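Local coordinates for aerobactin synthase IucC (Klebsiella pneumoniae, PDB 6CN7), which probably catalyses the ATP-dependent attachment of a second N-acetyl-N-hydroxylysine to N-citryl-N-acetyl-N-hydroxylysine, which completes the siderophore aerobactin, at residues P409-L414 and H480-G485; V405-L410 and A514-Y519; R450-A455 and A531-F536; S301-Q306 and Y417-I422; I368-L373 and V488-F493. The protein carries 5 engineered substitutions. All coordinates share one frame; numbering follows the deposited sequence.

Interaction 1. Residues P409-L414 and H480-G485; sequences PLYHLL and HDLQTG
Leu-482 gives up far more surface than any other residue here, and it does so to two consecutive residues of the facing helix, Leu-410 and Tyr-411. Its forked end divides the work. CD2 lies 3.7 Å from Tyr-411 CD1 and also touches the root of that side chain, 4.1 Å from Tyr-411 CB, while CD1 makes a looser approach of 4.5 Å to Leu-410 CB. Leucine suits the place because two methyls on one short stem can reach neighbouring positions at once. With CG anti to the backbone N (chi1 -171°), the Tyr-411 side chain is sent past Leu-482, CB and CD1 both against Leu-482 CD2; the side chains run at about a right angle, and the methyl meets the ring obliquely. No hydrogen bond joins the segments, so the contact rests on burying hydrocarbon. Leu-482 sits within a widened, pi-type turn, closed by Gly-485 N to His-480 O at 2.7 Å. Helix 395-417 is enclosed by several elements at this level: besides helix 475-499, strand 419-421 receives Leu-413 through Val-419 and Leu-421, and helix 505-521 brings Leu-516 and Tyr-519 against Tyr-411.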
# COMPACT_ATOMS: atom_id res chain seq x y z
N PRO A 409 -32.96 24.98 -15.25
CA PRO A 409 -32.88 25.03 -13.78
C PRO A 409 -31.57 25.62 -13.28
O PRO A 409 -31.58 26.43 -12.34
CB PRO A 409 -33.04 23.56 -13.36
CG PRO A 409 -33.61 22.87 -14.53
CD PRO A 409 -33.15 23.60 -15.74
N LEU A 410 -30.45 25.23 -13.88
CA LEU A 410 -29.15 25.71 -13.41
C LEU A 410 -28.99 27.21 -13.67
O LEU A 410 -28.48 27.94 -12.81
CB LEU A 410 -28.03 24.92 -14.08
CG LEU A 410 -27.97 23.43 -13.73
CD1 LEU A 410 -26.94 22.73 -14.59
CD2 LEU A 410 -27.67 23.23 -12.26
N TYR A 411 -29.42 27.68 -14.84
CA TYR A 411 -29.29 29.10 -15.14
C TYR A 411 -30.26 29.93 -14.31
O TYR A 411 -29.92 31.03 -13.86
CB TYR A 411 -29.52 29.33 -16.63
CG TYR A 411 -29.21 30.73 -17.10
CD1 TYR A 411 -27.95 31.28 -16.92
CD2 TYR A 411 -30.17 31.50 -17.74
CE1 TYR A 411 -27.65 32.56 -17.34
CE2 TYR A 411 -29.88 32.78 -18.17
CZ TYR A 411 -28.62 33.30 -17.98
OH TYR A 411 -28.33 34.58 -18.41
N HIS A 412 -31.47 29.41 -14.08
CA HIS A 412 -32.44 30.11 -13.24
C HIS A 412 -31.95 30.19 -11.80
O HIS A 412 -32.03 31.25 -11.17
CB HIS A 412 -33.79 29.40 -13.32
CG HIS A 412 -34.83 29.99 -12.42
ND1 HIS A 412 -35.37 31.24 -12.62
CD2 HIS A 412 -35.44 29.49 -11.32
CE1 HIS A 412 -36.27 31.49 -11.68
NE2 HIS A 412 -36.33 30.45 -10.88
N LEU A 413 -31.45 29.08 -11.26
CA LEU A 413 -30.88 29.10 -9.92
C LEU A 413 -29.83 30.19 -9.79
O LEU A 413 -29.78 30.91 -8.78
CB LEU A 413 -30.28 27.73 -9.59
CG LEU A 413 -29.68 27.55 -8.19
CD1 LEU A 413 -30.73 27.74 -7.12
CD2 LEU A 413 -29.03 26.18 -8.07
N LEU A 414 -28.99 30.36 -10.82
CA LEU A 414 -27.92 31.35 -10.76
C LEU A 414 -28.48 32.77 -10.81
O LEU A 414 -28.15 33.61 -9.96
CB LEU A 414 -26.94 31.13 -11.91
CG LEU A 414 -25.89 32.22 -12.13
CD1 LEU A 414 -25.02 32.40 -10.90
CD2 LEU A 414 -25.04 31.91 -13.35
N HIS A 480 -18.54 31.04 -15.70
CA HIS A 480 -17.69 29.94 -16.17
C HIS A 480 -18.16 28.61 -15.59
O HIS A 480 -18.10 27.58 -16.28
CB HIS A 480 -16.24 30.21 -15.80
CG HIS A 480 -15.65 31.38 -16.53
ND1 HIS A 480 -15.23 31.30 -17.84
CD2 HIS A 480 -15.44 32.66 -16.14
CE1 HIS A 480 -14.77 32.48 -18.22
NE2 HIS A 480 -14.89 33.32 -17.21
N ASP A 481 -18.61 28.60 -14.34
CA ASP A 481 -19.18 27.38 -13.77
C ASP A 481 -20.25 26.80 -14.68
O ASP A 481 -20.50 25.58 -14.64
CB ASP A 481 -19.77 27.67 -12.38
CG ASP A 481 -18.94 27.07 -11.25
OD1 ASP A 481 -17.90 26.45 -11.53
OD2 ASP A 481 -19.34 27.22 -10.07
N LEU A 482 -20.88 27.63 -15.50
CA LEU A 482 -21.89 27.18 -16.46
C LEU A 482 -21.40 27.19 -17.89
O LEU A 482 -21.74 26.27 -18.65
CB LEU A 482 -23.14 28.06 -16.34
CG LEU A 482 -24.34 27.62 -17.18
CD1 LEU A 482 -24.75 26.18 -16.85
CD2 LEU A 482 -25.51 28.56 -16.97
N GLN A 483 -20.62 28.19 -18.30
CA GLN A 483 -20.05 28.19 -19.64
C GLN A 483 -18.94 27.15 -19.75
O GLN A 483 -19.05 26.18 -20.51
CB GLN A 483 -19.50 29.58 -19.99
CG GLN A 483 -20.52 30.54 -20.54
CD GLN A 483 -19.90 31.84 -20.99
OE1 GLN A 483 -18.83 32.22 -20.53
NE2 GLN A 483 -20.57 32.54 -21.90
N THR A 484 -17.86 27.34 -19.00
CA THR A 484 -16.75 26.40 -19.03
C THR A 484 -17.16 25.05 -18.44
O THR A 484 -16.79 24.00 -18.96
CB THR A 484 -15.55 26.97 -18.28
OG1 THR A 484 -15.22 28.26 -18.81
CG2 THR A 484 -14.34 26.05 -18.41
N GLY A 485 -17.95 25.08 -17.35
CA GLY A 485 -18.24 23.85 -16.63
C GLY A 485 -19.20 22.93 -17.37
O GLY A 485 -19.02 21.71 -17.37

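Interaction 2. Residues V405-L410 and A514-Y519; sequences VVVVPL and AVLSDY
Val-408 has CG1 anti to its own amide nitrogen (chi1 176°) and CG2 anti to its carbonyl carbon, and this splits its two methyls between Tyr-519 and Val-515, residues one turn apart on the facing helix. CG1 goes to the tyrosine, 3.7 Å from Tyr-519 CD1, meeting the ring obliquely as the two side chains pass antiparallel to one another. CG2 goes to the valine, 3.6 Å from Val-515 CG1. This is the rotamer a helix favours for valine, so little conformational freedom is probably lost on packing. One residue earlier, Val-407 CG1 reaches Leu-516 CD2 at 3.9 Å. Leu-516 can meet it because its longer stem brings the branched end nearer than its CB suggests. The short helical segments run broadly the same way, crossing at -40° with their axes 10.2 Å apart, a distance bridged here by valine, leucine and tyrosine side chains. Tyr-519 combines two roles: its ring carbons pack on Val-408, whereas its hydroxyl is hydrogen-bonded to His-412 ND1 farther along helix 395-417. With no hydrogen bond between the segments, the contact is van der Waals and probably hydrophobic in origin: two methyl-methyl pairs and one methyl on a ring.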
# COMPACT_ATOMS: atom_id res chain seq x y z
N VAL A 405 -34.55 20.53 -19.44
CA VAL A 405 -34.41 19.72 -18.24
C VAL A 405 -33.14 20.08 -17.47
O VAL A 405 -33.12 20.06 -16.24
CB VAL A 405 -34.44 18.23 -18.61
CG1 VAL A 405 -33.92 17.36 -17.47
CG2 VAL A 405 -35.86 17.82 -18.99
N VAL A 406 -32.07 20.41 -18.19
CA VAL A 406 -30.73 20.55 -17.59
C VAL A 406 -30.36 22.02 -17.40
O VAL A 406 -30.02 22.44 -16.30
CB VAL A 406 -29.69 19.82 -18.46
CG1 VAL A 406 -28.29 20.01 -17.89
CG2 VAL A 406 -30.02 18.33 -18.55
N VAL A 407 -30.40 22.81 -18.47
CA VAL A 407 -29.78 24.13 -18.45
C VAL A 407 -30.67 25.15 -17.77
O VAL A 407 -30.20 25.98 -16.99
CB VAL A 407 -29.40 24.56 -19.88
CG1 VAL A 407 -28.71 25.91 -19.87
CG2 VAL A 407 -28.51 23.51 -20.53
N VAL A 408 -31.98 25.11 -18.05
CA VAL A 408 -32.89 26.10 -17.48
C VAL A 408 -32.81 26.11 -15.95
O VAL A 408 -32.61 27.19 -15.37
CB VAL A 408 -34.31 25.87 -17.99
CG1 VAL A 408 -35.29 26.83 -17.33
CG2 VAL A 408 -34.36 26.03 -19.51
N PRO A 409 -32.96 24.98 -15.25
CA PRO A 409 -32.88 25.03 -13.78
C PRO A 409 -31.57 25.62 -13.28
O PRO A 409 -31.58 26.43 -12.34
CB PRO A 409 -33.04 23.56 -13.36
CG PRO A 409 -33.61 22.87 -14.53
CD PRO A 409 -33.15 23.60 -15.74
N LEU A 410 -30.45 25.23 -13.88
CA LEU A 410 -29.15 25.71 -13.41
C LEU A 410 -28.99 27.21 -13.67
O LEU A 410 -28.48 27.94 -12.81
CB LEU A 410 -28.03 24.92 -14.08
CG LEU A 410 -27.97 23.43 -13.73
CD1 LEU A 410 -26.94 22.73 -14.59
CD2 LEU A 410 -27.67 23.23 -12.26
N ALA A 514 -32.49 29.24 -28.14
CA ALA A 514 -33.93 29.44 -28.16
C ALA A 514 -34.56 29.05 -26.83
O ALA A 514 -35.44 29.75 -26.32
CB ALA A 514 -34.56 28.64 -29.30
N VAL A 515 -34.12 27.93 -26.25
CA VAL A 515 -34.60 27.54 -24.92
C VAL A 515 -34.23 28.61 -23.90
O VAL A 515 -35.01 28.92 -22.99
CB VAL A 515 -34.04 26.16 -24.54
CG1 VAL A 515 -34.32 25.84 -23.07
CG2 VAL A 515 -34.63 25.09 -25.43
N LEU A 516 -33.03 29.19 -24.03
CA LEU A 516 -32.62 30.25 -23.11
C LEU A 516 -33.32 31.57 -23.41
O LEU A 516 -33.62 32.33 -22.49
CB LEU A 516 -31.10 30.44 -23.17
CG LEU A 516 -30.25 29.29 -22.62
CD1 LEU A 516 -28.80 29.46 -23.04
CD2 LEU A 516 -30.36 29.20 -21.10
N SER A 517 -33.58 31.85 -24.69
CA SER A 517 -34.32 33.07 -25.04
C SER A 517 -35.76 32.98 -24.57
O SER A 517 -36.26 33.90 -23.91
CB SER A 517 -34.27 33.29 -26.55
OG SER A 517 -32.98 33.72 -26.97
N ASP A 518 -36.45 31.89 -24.90
CA ASP A 518 -37.81 31.70 -24.41
C ASP A 518 -37.86 31.82 -22.89
O ASP A 518 -38.72 32.51 -22.34
CB ASP A 518 -38.34 30.33 -24.85
CG ASP A 518 -38.53 30.23 -26.35
OD1 ASP A 518 -38.36 31.26 -27.04
OD2 ASP A 518 -38.86 29.12 -26.84
N TYR A 519 -36.92 31.17 -22.20
CA TYR A 519 -36.91 31.21 -20.75
C TYR A 519 -36.79 32.64 -20.22
O TYR A 519 -37.48 33.02 -19.27
CB TYR A 519 -35.78 30.35 -20.20
CG TYR A 519 -35.32 30.79 -18.84
CD1 TYR A 519 -36.03 30.44 -17.70
CD2 TYR A 519 -34.19 31.57 -18.69
CE1 TYR A 519 -35.63 30.85 -16.46
CE2 TYR A 519 -33.77 31.99 -17.45
CZ TYR A 519 -34.49 31.63 -16.34
OH TYR A 519 -34.07 32.05 -15.11

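Interaction 3. Residues R450-A455 and A531-F536; sequences RLVKDA and ALFSLF
Just past Leu-532 and Phe-533, the two residues that reach Asp-454 and Val-452, the chain is fixed by an ST turn: Phe-536 N donates to Ser-534 OG at 3.2 Å, in a nearly straight bond of 163°. Serine fits here, since its hydroxyl sits close enough to the backbone to accept the amide two residues on. Phe-533 is the first residue to leave the helical conformation, and its ring extends toward strand 449-452. There Val-452 CG2 lies 4.0 Å from Phe-533 CZ, at the ring's edge and near its plane, so that the far end of the phenyl group abuts a single methyl. Val-452 CG2, trans to the amide nitrogen (chi1 of CG1 68°), is the branch offered to the ring. The second pair is of another kind. Asp-454 and Leu-532 meet head-on from their two segments, and Asp-454 OD2 comes to 3.4 Å from Leu-532 CD2, and to 4.1 Å from its CD1. A carboxylate oxygen against methyls is simple van der Waals contact, tolerable because both residues are partly exposed and the acid keeps to the margin. Within the fold, strand 449-452 runs between strands 419-421 and 472-473, and Arg-472 donates to Val-452 O. From the other segment, the Phe-533 ring also packs against Leu-414 and Cys-415 of helix 395-417 and Ala-475 and Ile-479 of helix 475-499, while its carbonyl oxygen accepts the hydroxyl of Tyr-411.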
# COMPACT_ATOMS: atom_id res chain seq x y z
N ARG A 450 -20.82 27.78 -5.20
CA ARG A 450 -20.31 29.14 -5.09
C ARG A 450 -21.46 30.14 -5.14
O ARG A 450 -22.55 29.84 -5.64
CB ARG A 450 -19.30 29.45 -6.20
CG ARG A 450 -18.02 28.61 -6.14
CD ARG A 450 -17.01 29.05 -7.19
NE ARG A 450 -15.80 28.23 -7.20
CZ ARG A 450 -14.75 28.43 -6.40
NH1 ARG A 450 -14.75 29.41 -5.52
NH2 ARG A 450 -13.70 27.63 -6.49
N LEU A 451 -21.21 31.34 -4.61
CA LEU A 451 -22.22 32.39 -4.52
C LEU A 451 -21.69 33.66 -5.17
O LEU A 451 -20.48 33.83 -5.36
CB LEU A 451 -22.61 32.67 -3.07
CG LEU A 451 -23.14 31.50 -2.25
CD1 LEU A 451 -23.25 31.90 -0.79
CD2 LEU A 451 -24.48 31.05 -2.79
N VAL A 452 -22.61 34.55 -5.50
CA VAL A 452 -22.29 35.82 -6.14
C VAL A 452 -21.96 36.85 -5.06
O VAL A 452 -22.61 36.89 -4.01
CB VAL A 452 -23.44 36.30 -7.04
CG1 VAL A 452 -24.67 36.68 -6.21
CG2 VAL A 452 -23.00 37.47 -7.91
N LYS A 453 -20.96 37.68 -5.33
CA LYS A 453 -20.58 38.72 -4.37
C LYS A 453 -21.73 39.70 -4.14
O LYS A 453 -21.90 40.20 -3.02
CB LYS A 453 -19.34 39.46 -4.86
N ASP A 454 -22.51 39.99 -5.17
CA ASP A 454 -23.65 40.88 -5.02
C ASP A 454 -24.62 40.33 -3.98
O ASP A 454 -24.72 39.12 -3.78
CB ASP A 454 -24.37 41.06 -6.36
CG ASP A 454 -23.46 41.63 -7.43
OD1 ASP A 454 -22.27 41.86 -7.15
OD2 ASP A 454 -23.94 41.84 -8.57
N ALA A 455 -25.33 41.23 -3.31
CA ALA A 455 -26.28 40.87 -2.27
C ALA A 455 -27.67 40.79 -2.90
O ALA A 455 -28.33 41.81 -3.11
CB ALA A 455 -26.25 41.87 -1.13
N ALA A 531 -28.64 40.44 -17.82
CA ALA A 531 -27.50 41.24 -18.26
C ALA A 531 -26.28 40.97 -17.39
O ALA A 531 -25.15 40.95 -17.88
CB ALA A 531 -27.86 42.72 -18.25
N LEU A 532 -26.50 40.74 -16.10
CA LEU A 532 -25.40 40.47 -15.18
C LEU A 532 -24.80 39.09 -15.42
O LEU A 532 -23.61 38.89 -15.17
CB LEU A 532 -25.89 40.61 -13.74
CG LEU A 532 -24.85 40.48 -12.63
CD1 LEU A 532 -23.85 41.63 -12.69
CD2 LEU A 532 -25.54 40.44 -11.28
N PHE A 533 -25.60 38.14 -15.90
CA PHE A 533 -25.11 36.80 -16.19
C PHE A 533 -25.37 36.43 -17.65
O PHE A 533 -26.07 35.45 -17.93
CB PHE A 533 -25.79 35.76 -15.29
CG PHE A 533 -25.52 35.94 -13.82
CD1 PHE A 533 -24.25 35.71 -13.31
CD2 PHE A 533 -26.53 36.32 -12.96
CE1 PHE A 533 -24.00 35.87 -11.96
CE2 PHE A 533 -26.28 36.47 -11.61
CZ PHE A 533 -25.02 36.25 -11.11
N SER A 534 -24.81 37.19 -18.58
CA SER A 534 -25.15 37.02 -19.99
C SER A 534 -24.39 35.85 -20.59
O SER A 534 -23.17 35.74 -20.45
CB SER A 534 -24.84 38.30 -20.77
OG SER A 534 -24.95 38.07 -22.17
N LEU A 535 -25.12 34.97 -21.27
CA LEU A 535 -24.54 33.85 -21.99
C LEU A 535 -24.41 34.13 -23.48
O LEU A 535 -24.07 33.22 -24.25
CB LEU A 535 -25.39 32.59 -21.79
CG LEU A 535 -25.54 32.10 -20.35
CD1 LEU A 535 -26.60 31.02 -20.27
CD2 LEU A 535 -24.20 31.58 -19.83
N PHE A 536 -24.65 35.37 -23.91
CA PHE A 536 -24.65 35.72 -25.33
C PHE A 536 -23.64 36.82 -25.66
O PHE A 536 -23.76 37.47 -26.70
CB PHE A 536 -26.06 36.13 -25.76
CG PHE A 536 -27.06 35.03 -25.66
CD1 PHE A 536 -27.76 34.81 -24.49
CD2 PHE A 536 -27.30 34.19 -26.74
CE1 PHE A 536 -28.68 33.78 -24.39
CE2 PHE A 536 -28.22 33.17 -26.65
CZ PHE A 536 -28.91 32.97 -25.48

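Interaction 4. Residues S301-Q306 and Y417-I422; sequences SRWLQQ and YGVALI
Val-419 points its CB from the strand toward helix 291-310 and its consecutive residues Trp-303 and Leu-304. At CB the chain forks. CG1, anti to the backbone N (chi1 176°), runs toward the leucine and stops 4.5 Å from Leu-304 CD2, a loose contact. CG2, anti to the carbonyl carbon, turns to the tryptophan instead, 4.1 Å from Trp-303 CZ3. It lies at the edge of the indole, near its plane, and the valine and the indole lie alongside, pointing opposite ways. Two residues on, Leu-421 reaches the same leucine, its CD2 being 4.3 Å from Leu-304 CD1, so the two methyls of Leu-304 are shared between alternate residues of the strand. That alternation follows from beta structure: Val-419 and Leu-421 face helix 291-310, whereas Ala-420 between them faces helix 475-499, where Leu-478 and Asp-481 touch it. Strand 419-421 is an outer member of a small mixed sheet, bonded through its backbone to strand 449-452, and the helical segment crosses it at -107° with the axes 12.6 Å apart. A large indole and a long leucine help to span so wide a gap. The small alanine suits the face where a second helix lies close. Gly-418 turns the chain out of helix 395-417 and into the strand with a positive phi of 61°, a conformation glycine adopts readily. Just before it, the hydroxyl of Tyr-417 is hydrogen-bonded to Asp-311 OD2, beyond the end of helix 291-310.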
# COMPACT_ATOMS: atom_id res chain seq x y z
N SER A 301 -27.98 21.23 1.48
CA SER A 301 -28.97 20.44 0.76
C SER A 301 -30.38 20.80 1.21
O SER A 301 -31.28 20.99 0.38
CB SER A 301 -28.70 18.95 0.98
OG SER A 301 -27.39 18.59 0.57
N ARG A 302 -30.59 20.89 2.53
CA ARG A 302 -31.91 21.23 3.04
C ARG A 302 -32.40 22.56 2.50
O ARG A 302 -33.60 22.75 2.29
CB ARG A 302 -31.88 21.26 4.57
N TRP A 303 -31.48 23.50 2.25
CA TRP A 303 -31.88 24.81 1.74
C TRP A 303 -32.23 24.74 0.26
O TRP A 303 -33.25 25.28 -0.17
CB TRP A 303 -30.77 25.83 1.99
CG TRP A 303 -31.15 27.23 1.60
CD1 TRP A 303 -31.92 28.09 2.33
CD2 TRP A 303 -30.80 27.92 0.40
NE1 TRP A 303 -32.06 29.28 1.65
CE2 TRP A 303 -31.38 29.20 0.46
CE3 TRP A 303 -30.04 27.58 -0.73
CZ2 TRP A 303 -31.23 30.14 -0.55
CZ3 TRP A 303 -29.89 28.52 -1.73
CH2 TRP A 303 -30.49 29.78 -1.64
N LEU A 304 -31.39 24.07 -0.54
CA LEU A 304 -31.66 23.96 -1.96
C LEU A 304 -32.92 23.14 -2.22
O LEU A 304 -33.68 23.43 -3.16
CB LEU A 304 -30.47 23.33 -2.68
CG LEU A 304 -29.23 24.22 -2.82
CD1 LEU A 304 -28.07 23.41 -3.37
CD2 LEU A 304 -29.51 25.42 -3.71
N GLN A 305 -33.17 22.12 -1.40
CA GLN A 305 -34.40 21.35 -1.53
C GLN A 305 -35.62 22.25 -1.34
O GLN A 305 -36.61 22.13 -2.07
CB GLN A 305 -34.41 20.19 -0.54
CG GLN A 305 -33.45 19.07 -0.90
CD GLN A 305 -33.31 18.03 0.18
OE1 GLN A 305 -33.42 18.33 1.37
NE2 GLN A 305 -33.07 16.78 -0.22
N GLN A 306 -35.57 23.15 -0.36
CA GLN A 306 -36.67 24.08 -0.15
C GLN A 306 -36.82 25.05 -1.31
O GLN A 306 -37.95 25.43 -1.66
CB GLN A 306 -36.46 24.85 1.16
N TYR A 417 -31.08 33.41 -7.60
CA TYR A 417 -30.58 33.21 -6.25
C TYR A 417 -29.08 33.43 -6.13
O TYR A 417 -28.53 33.28 -5.03
CB TYR A 417 -30.94 31.80 -5.77
CG TYR A 417 -32.43 31.52 -5.80
CD1 TYR A 417 -33.27 32.04 -4.84
CD2 TYR A 417 -32.98 30.72 -6.80
CE1 TYR A 417 -34.63 31.79 -4.87
CE2 TYR A 417 -34.33 30.46 -6.83
CZ TYR A 417 -35.15 31.00 -5.87
OH TYR A 417 -36.50 30.74 -5.90
N GLY A 418 -28.40 33.78 -7.22
CA GLY A 418 -26.96 34.00 -7.15
C GLY A 418 -26.17 32.79 -6.72
O GLY A 418 -25.12 32.94 -6.09
N VAL A 419 -26.65 31.59 -7.04
CA VAL A 419 -26.03 30.34 -6.62
C VAL A 419 -25.54 29.60 -7.85
O VAL A 419 -26.29 29.46 -8.83
CB VAL A 419 -27.02 29.47 -5.82
CG1 VAL A 419 -26.39 28.12 -5.46
CG2 VAL A 419 -27.49 30.19 -4.57
N ALA A 420 -24.30 29.13 -7.80
CA ALA A 420 -23.70 28.38 -8.90
C ALA A 420 -23.41 26.96 -8.45
O ALA A 420 -22.95 26.73 -7.33
CB ALA A 420 -22.41 29.05 -9.39
N LEU A 421 -23.66 26.00 -9.35
CA LEU A 421 -23.42 24.59 -9.09
C LEU A 421 -22.57 24.02 -10.22
O LEU A 421 -22.84 24.29 -11.39
CB LEU A 421 -24.73 23.80 -8.98
CG LEU A 421 -25.71 24.21 -7.88
CD1 LEU A 421 -27.02 23.44 -8.03
CD2 LEU A 421 -25.11 23.96 -6.50
N ILE A 422 -21.54 23.25 -9.87
CA ILE A 422 -20.73 22.58 -10.88
C ILE A 422 -21.62 21.65 -11.69
O ILE A 422 -22.37 20.84 -11.13
CB ILE A 422 -19.56 21.83 -10.22

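Interaction 5. Residues I368-L373 and V488-F493; sequences ILMATL and VTVLRF
At Met-370 strand 366-369 gives way to a 3-10 turn, and opposite it Val-490 and Leu-491 lie where helix 475-499 widens into a pi-type turn. Met-370 extends almost fully (chi1 -172°, chi2 163°, chi3 174°), and its terminal methyl does all the touching: CE is 4.1 Å from Val-490 CG1 and 4.1 Å from Leu-491 CD1. Methionine suits the place, being long, unbranched and apolar, so that its end methyl reaches the helix. It crosses both partners at a slant. Leu-491 starts from a CB directed away from the turn, yet its bent side chain brings CD1 back to the methyl. The turn is secured locally by Leu-369 O, which accepts both Thr-372 N and Thr-372 OG1. The hydroxyl bond is 2.6 Å long and lies in the carbonyl plane, on a lone pair. In the helix, Arg-492 NE donates to Val-488 O at 2.8 Å, while its NH2 forms a salt bridge with Glu-22. The contact lies close to the centre of the chain: Met-370 also packs on Ile-428 of strand 428-433, which pairs with strand 366-369, and Leu-491 rests on Phe-508, Tyr-509 and Leu-512 of helix 505-521.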
# COMPACT_ATOMS: atom_id res chain seq x y z
N ILE A 368 -29.11 7.82 -15.74
CA ILE A 368 -27.84 7.81 -16.46
C ILE A 368 -27.10 9.10 -16.12
O ILE A 368 -27.71 10.13 -15.82
CB ILE A 368 -28.03 7.69 -17.99
CG1 ILE A 368 -28.71 8.94 -18.57
CG2 ILE A 368 -28.82 6.43 -18.33
CD1 ILE A 368 -28.69 9.00 -20.08
N LEU A 369 -25.78 9.03 -16.17
CA LEU A 369 -24.98 10.24 -16.14
C LEU A 369 -25.05 10.92 -17.49
O LEU A 369 -25.09 10.25 -18.53
CB LEU A 369 -23.52 9.92 -15.78
CG LEU A 369 -23.29 9.29 -14.41
CD1 LEU A 369 -21.81 9.06 -14.18
CD2 LEU A 369 -23.87 10.16 -13.29
N MET A 370 -25.09 12.25 -17.48
CA MET A 370 -25.17 12.98 -18.74
C MET A 370 -23.95 12.70 -19.61
O MET A 370 -24.03 12.78 -20.84
CB MET A 370 -25.31 14.47 -18.48
CG MET A 370 -25.57 15.27 -19.75
SD MET A 370 -26.22 16.92 -19.42
CE MET A 370 -26.24 17.58 -21.09
N ALA A 371 -22.81 12.37 -18.99
CA ALA A 371 -21.64 11.96 -19.76
C ALA A 371 -21.94 10.78 -20.67
O ALA A 371 -21.21 10.57 -21.65
CB ALA A 371 -20.49 11.60 -18.81
N THR A 372 -22.99 10.01 -20.38
CA THR A 372 -23.40 8.93 -21.26
C THR A 372 -23.63 9.42 -22.69
O THR A 372 -23.38 8.69 -23.65
CB THR A 372 -24.66 8.26 -20.72
OG1 THR A 372 -24.44 7.83 -19.37
CG2 THR A 372 -25.06 7.06 -21.57
N LEU A 373 -24.10 10.66 -22.84
CA LEU A 373 -24.40 11.22 -24.15
C LEU A 373 -23.14 11.57 -24.94
O LEU A 373 -23.27 12.01 -26.09
CB LEU A 373 -25.28 12.46 -24.00
CG LEU A 373 -26.55 12.26 -23.16
CD1 LEU A 373 -27.33 13.56 -23.09
CD2 LEU A 373 -27.42 11.15 -23.73
N VAL A 488 -18.56 24.08 -22.26
CA VAL A 488 -17.26 23.72 -22.82
C VAL A 488 -16.86 22.30 -22.43
O VAL A 488 -16.17 21.62 -23.19
CB VAL A 488 -16.19 24.73 -22.38
CG1 VAL A 488 -14.82 24.34 -22.93
CG2 VAL A 488 -16.55 26.13 -22.84
N THR A 489 -17.28 21.83 -21.26
CA THR A 489 -16.83 20.55 -20.74
C THR A 489 -17.84 19.43 -20.96
O THR A 489 -17.51 18.27 -20.70
CB THR A 489 -16.51 20.67 -19.24
OG1 THR A 489 -15.63 21.78 -19.03
CG2 THR A 489 -15.83 19.41 -18.71
N VAL A 490 -19.04 19.73 -21.45
CA VAL A 490 -20.04 18.69 -21.72
C VAL A 490 -20.57 18.83 -23.14
O VAL A 490 -20.39 17.94 -23.97
CB VAL A 490 -21.19 18.73 -20.70
CG1 VAL A 490 -22.19 17.62 -20.97
CG2 VAL A 490 -20.64 18.62 -19.28
N LEU A 491 -21.26 19.94 -23.42
CA LEU A 491 -21.89 20.12 -24.72
C LEU A 491 -20.87 20.08 -25.85
O LEU A 491 -21.19 19.61 -26.95
CB LEU A 491 -22.66 21.43 -24.75
CG LEU A 491 -24.11 21.37 -24.24
CD1 LEU A 491 -24.20 20.65 -22.91
CD2 LEU A 491 -24.67 22.77 -24.13
N ARG A 492 -19.65 20.56 -25.61
CA ARG A 492 -18.61 20.49 -26.63
C ARG A 492 -18.42 19.07 -27.14
O ARG A 492 -18.10 18.86 -28.32
CB ARG A 492 -17.29 21.03 -26.07
CG ARG A 492 -16.08 20.81 -26.98
CD ARG A 492 -14.93 21.76 -26.63
NE ARG A 492 -14.37 21.53 -25.30
CZ ARG A 492 -13.25 20.85 -25.05
NH1 ARG A 492 -12.55 20.31 -26.04
NH2 ARG A 492 -12.83 20.71 -23.80
N PHE A 493 -18.63 18.08 -26.27
CA PHE A 493 -18.42 16.68 -26.63
C PHE A 493 -19.70 15.98 -27.09
O PHE A 493 -19.62 14.83 -27.55
CB PHE A 493 -17.84 15.92 -25.44
CG PHE A 493 -16.50 16.43 -25.00
CD1 PHE A 493 -15.35 16.04 -25.65
CD2 PHE A 493 -16.39 17.31 -23.93
CE1 PHE A 493 -14.11 16.51 -25.26
CE2 PHE A 493 -15.16 17.79 -23.53
CZ PHE A 493 -14.02 17.39 -24.19

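Overall arrangement
Interactions 1 and 2 both draw on helix 395-417, sharing Pro-409 and Leu-410, and meet where the rings of Tyr-411 and Tyr-519 touch. Interactions 1 and 5 occupy successive parts of helix 475-499. Interactions 3 and 4 use adjacent strands of one small sheet, joined by backbone hydrogen bonds. Interactions 1, 2, 4 and 5 are buried and wholly apolar across their segments; interaction 3, farthest from the centre of the chain, is only partly buried and admits a carboxylate. Interaction 5 is the most central, and a methionine thioether links it to interaction 2, where Met-370 SD packs 4.0 Å from Val-406 CG1. It stays clear of interactions 3 and 4.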